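Local atomic coordinates of malate dehydrogenase (Picrophilus torridus, PDB entry 4BGV), a protein that probably catalyses the reversible, NAD-dependent oxidation of malate to oxaloacetate, a step of the tricarboxylic acid cycle. Residues I274-K279 against E286-L291. Sequence-based numbering, arbitrary orientation.
Sequences IGVPIK and EKIYDL
Tyr-289 lies along the backbone of Pro-277 to Lys-279, its ring edge turned to that strand: Pro-277 O sits in the ring plane, 3.6 Å from Tyr-289 CD1, and Tyr-289 OH lies 3.4 Å from Lys-279 CE. Lys-287 CG, two residues back in the chain, lies over the centre of one ring face. With an alanine at Tyr-289, Lys-279 CE and Lys-287 CG would probably lose the ring they rest against, leaving a gap beside the strand. The Lys-279 chain starts with CG anti to the backbone N (chi1 -176°) and bends at chi3, taking NZ to the carbonyls of Leu-165 and Asn-166 of the second subunit. Pro-277 CG and Leu-291 CD1 meet tip to tip at 3.9 Å. On the other face, Ile-288 spreads its branches, CG1 to Ile-278 CG2 and CG2 to Val-276 CG2. Between the two faces, hydrogen bonds run from Tyr-289 N to Pro-277 O (3.0 Å), Lys-279 N to Lys-287 O, and Glu-286 N to Lys-279 O (2.8 Å), closing the antiparallel hairpin toward its turn. Glu-286 OE1 forms a salt bridge with Lys-250. Within this chain, strand 284-288 is an outer strand of a three-stranded antiparallel sheet; strand 251-259 flanks 272-281 across from it, and Trp-301 of helix 295-321 packs on Val-276.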
ATOM      1  N   ILE A 274      -0.995 -32.707   7.600  1.00 10.61           N
ATOM      2  CA  ILE A 274      -1.572 -32.778   6.261  1.00 12.05           C
ATOM      3  C   ILE A 274      -2.328 -31.471   5.973  1.00 14.34           C
ATOM      4  O   ILE A 274      -2.730 -30.769   6.901  1.00 11.85           O
ATOM      5  CB  ILE A 274      -2.488 -34.041   6.101  1.00 13.99           C
ATOM      6  CG1 ILE A 274      -2.764 -34.350   4.622  1.00 12.51           C
ATOM      7  CG2 ILE A 274      -3.766 -33.904   6.925  1.00 12.89           C
ATOM      8  CD1 ILE A 274      -3.257 -35.801   4.390  1.00 19.17           C
ATOM      9  N   GLY A 275      -2.509 -31.136   4.697  1.00 11.92           N
ATOM     10  CA  GLY A 275      -3.130 -29.873   4.319  1.00 12.44           C
ATOM     11  C   GLY A 275      -4.626 -29.778   4.579  1.00 13.58           C
ATOM     12  O   GLY A 275      -5.425 -30.476   3.951  1.00 11.97           O
ATOM     13  N   VAL A 276      -5.006 -28.916   5.518  1.00 13.12           N
ATOM     14  CA  VAL A 276      -6.411 -28.730   5.888  1.00 11.34           C
ATOM     15  C   VAL A 276      -6.664 -27.236   6.113  1.00  9.37           C
ATOM     16  O   VAL A 276      -5.714 -26.477   6.346  1.00  9.89           O
ATOM     17  CB  VAL A 276      -6.788 -29.540   7.169  1.00 13.16           C
ATOM     18  CG1 VAL A 276      -6.610 -31.060   6.959  1.00 10.50           C
ATOM     19  CG2 VAL A 276      -5.975 -29.065   8.363  1.00 13.40           C
ATOM     20  N   PRO A 277      -7.936 -26.798   6.047  1.00 10.87           N
ATOM     21  CA  PRO A 277      -8.190 -25.370   6.288  1.00 11.14           C
ATOM     22  C   PRO A 277      -7.948 -24.990   7.738  1.00 11.78           C
ATOM     23  O   PRO A 277      -8.507 -25.621   8.647  1.00 11.59           O
ATOM     24  CB  PRO A 277      -9.688 -25.202   5.970  1.00 10.41           C
ATOM     25  CG  PRO A 277     -10.152 -26.479   5.405  1.00 12.84           C
ATOM     26  CD  PRO A 277      -9.177 -27.550   5.787  1.00 10.39           C
ATOM     27  N   ILE A 278      -7.120 -23.973   7.967  1.00  8.23           N
ATOM     28  CA  ILE A 278      -6.829 -23.557   9.333  1.00 11.09           C
ATOM     29  C   ILE A 278      -7.004 -22.046   9.521  1.00 11.15           C
ATOM     30  O   ILE A 278      -6.860 -21.280   8.568  1.00 10.84           O
ATOM     31  CB  ILE A 278      -5.397 -23.960   9.770  1.00 11.38           C
ATOM     32  CG1 ILE A 278      -4.339 -23.335   8.851  1.00 10.28           C
ATOM     33  CG2 ILE A 278      -5.258 -25.492   9.860  1.00 11.62           C
ATOM     34  CD1 ILE A 278      -2.929 -23.421   9.424  1.00 10.20           C
ATOM     35  N   LYS A 279      -7.339 -21.635  10.747  1.00  8.52           N
ATOM     36  CA  LYS A 279      -7.280 -20.224  11.131  1.00  7.52           C
ATOM     37  C   LYS A 279      -5.874 -19.959  11.678  1.00 11.50           C
ATOM     38  O   LYS A 279      -5.436 -20.630  12.607  1.00 12.31           O
ATOM     39  CB  LYS A 279      -8.327 -19.896  12.211  1.00  8.00           C
ATOM     40  CG  LYS A 279      -8.362 -18.400  12.570  1.00 10.86           C
ATOM     41  CD  LYS A 279      -9.143 -18.103  13.862  1.00 12.56           C
ATOM     42  CE  LYS A 279     -10.552 -18.645  13.805  1.00 13.25           C
ATOM     43  NZ  LYS A 279     -11.405 -18.130  14.934  1.00 13.97           N
ATOM     44  N   GLU A 286      -4.926 -21.807  15.147  1.00 10.33           N
ATOM     45  CA  GLU A 286      -5.905 -21.473  16.184  1.00 13.87           C
ATOM     46  C   GLU A 286      -7.202 -22.248  16.065  1.00 13.01           C
ATOM     47  O   GLU A 286      -7.988 -22.319  17.013  1.00 11.22           O
ATOM     48  CB  GLU A 286      -6.147 -19.972  16.214  1.00 19.51           C
ATOM     49  CG  GLU A 286      -4.815 -19.260  16.318  1.00 25.03           C
ATOM     50  CD  GLU A 286      -4.892 -17.922  16.982  1.00 25.88           C
ATOM     51  OE1 GLU A 286      -5.997 -17.333  17.021  1.00 27.86           O
ATOM     52  OE2 GLU A 286      -3.832 -17.460  17.457  1.00 20.51           O
ATOM     53  N   LYS A 287      -7.413 -22.835  14.894  1.00 13.96           N
ATOM     54  CA  LYS A 287      -8.583 -23.674  14.658  1.00 13.00           C
ATOM     55  C   LYS A 287      -8.323 -24.496  13.416  1.00 12.13           C
ATOM     56  O   LYS A 287      -7.742 -24.008  12.456  1.00 12.49           O
ATOM     57  CB  LYS A 287      -9.840 -22.826  14.443  1.00 14.48           C
ATOM     58  CG  LYS A 287     -11.133 -23.665  14.280  1.00 14.70           C
ATOM     59  CD  LYS A 287     -12.364 -22.783  14.167  1.00 19.87           C
ATOM     60  CE  LYS A 287     -13.631 -23.613  13.945  1.00 20.56           C
ATOM     61  NZ  LYS A 287     -14.138 -24.251  15.189  1.00 25.44           N
ATOM     62  N   ILE A 288      -8.741 -25.753  13.454  1.00  9.36           N
ATOM     63  CA  ILE A 288      -8.803 -26.564  12.252  1.00 12.36           C
ATOM     64  C   ILE A 288     -10.269 -26.730  11.899  1.00 11.65           C
ATOM     65  O   ILE A 288     -11.066 -27.170  12.723  1.00 12.14           O
ATOM     66  CB  ILE A 288      -8.176 -27.938  12.477  1.00 13.65           C
ATOM     67  CG1 ILE A 288      -6.646 -27.808  12.592  1.00 16.67           C
ATOM     68  CG2 ILE A 288      -8.521 -28.868  11.323  1.00 15.22           C
ATOM     69  CD1 ILE A 288      -5.952 -29.070  13.059  1.00 17.40           C
ATOM     70  N   TYR A 289     -10.645 -26.367  10.683  1.00 10.82           N
ATOM     71  CA  TYR A 289     -12.032 -26.563  10.277  1.00  9.74           C
ATOM     72  C   TYR A 289     -12.236 -27.997   9.791  1.00 14.69           C
ATOM     73  O   TYR A 289     -11.436 -28.519   9.017  1.00 12.63           O
ATOM     74  CB  TYR A 289     -12.412 -25.555   9.203  1.00  9.62           C
ATOM     75  CG  TYR A 289     -12.347 -24.129   9.729  1.00 10.46           C
ATOM     76  CD1 TYR A 289     -11.159 -23.408   9.698  1.00 12.09           C
ATOM     77  CD2 TYR A 289     -13.462 -23.543  10.309  1.00 12.80           C
ATOM     78  CE1 TYR A 289     -11.093 -22.098  10.202  1.00 11.90           C
ATOM     79  CE2 TYR A 289     -13.412 -22.248  10.811  1.00 11.28           C
ATOM     80  CZ  TYR A 289     -12.223 -21.533  10.748  1.00 10.93           C
ATOM     81  OH  TYR A 289     -12.181 -20.254  11.251  1.00 14.81           O
ATOM     82  N   ASP A 290     -13.285 -28.645  10.282  1.00 15.38           N
ATOM     83  CA  ASP A 290     -13.586 -30.010   9.861  1.00 17.38           C
ATOM     84  C   ASP A 290     -14.569 -29.984   8.699  1.00 15.50           C
ATOM     85  O   ASP A 290     -15.712 -29.582   8.861  1.00 21.37           O
ATOM     86  CB  ASP A 290     -14.165 -30.820  11.022  1.00 20.17           C
ATOM     87  CG  ASP A 290     -13.166 -31.017  12.139  1.00 23.32           C
ATOM     88  OD1 ASP A 290     -11.958 -31.204  11.842  1.00 20.08           O
ATOM     89  OD2 ASP A 290     -13.583 -30.965  13.308  1.00 28.38           O
ATOM     90  N   LEU A 291     -14.120 -30.421   7.533  1.00 11.56           N
ATOM     91  CA  LEU A 291     -14.960 -30.420   6.340  1.00 16.72           C
ATOM     92  C   LEU A 291     -15.842 -31.657   6.237  1.00 17.50           C
ATOM     93  O   LEU A 291     -15.503 -32.713   6.759  1.00 12.82           O
ATOM     94  CB  LEU A 291     -14.086 -30.343   5.083  1.00 11.67           C
ATOM     95  CG  LEU A 291     -13.169 -29.130   4.972  1.00 14.54           C
ATOM     96  CD1 LEU A 291     -12.265 -29.285   3.756  1.00 15.09           C
ATOM     97  CD2 LEU A 291     -13.987 -27.852   4.881  1.00 13.48           C
TER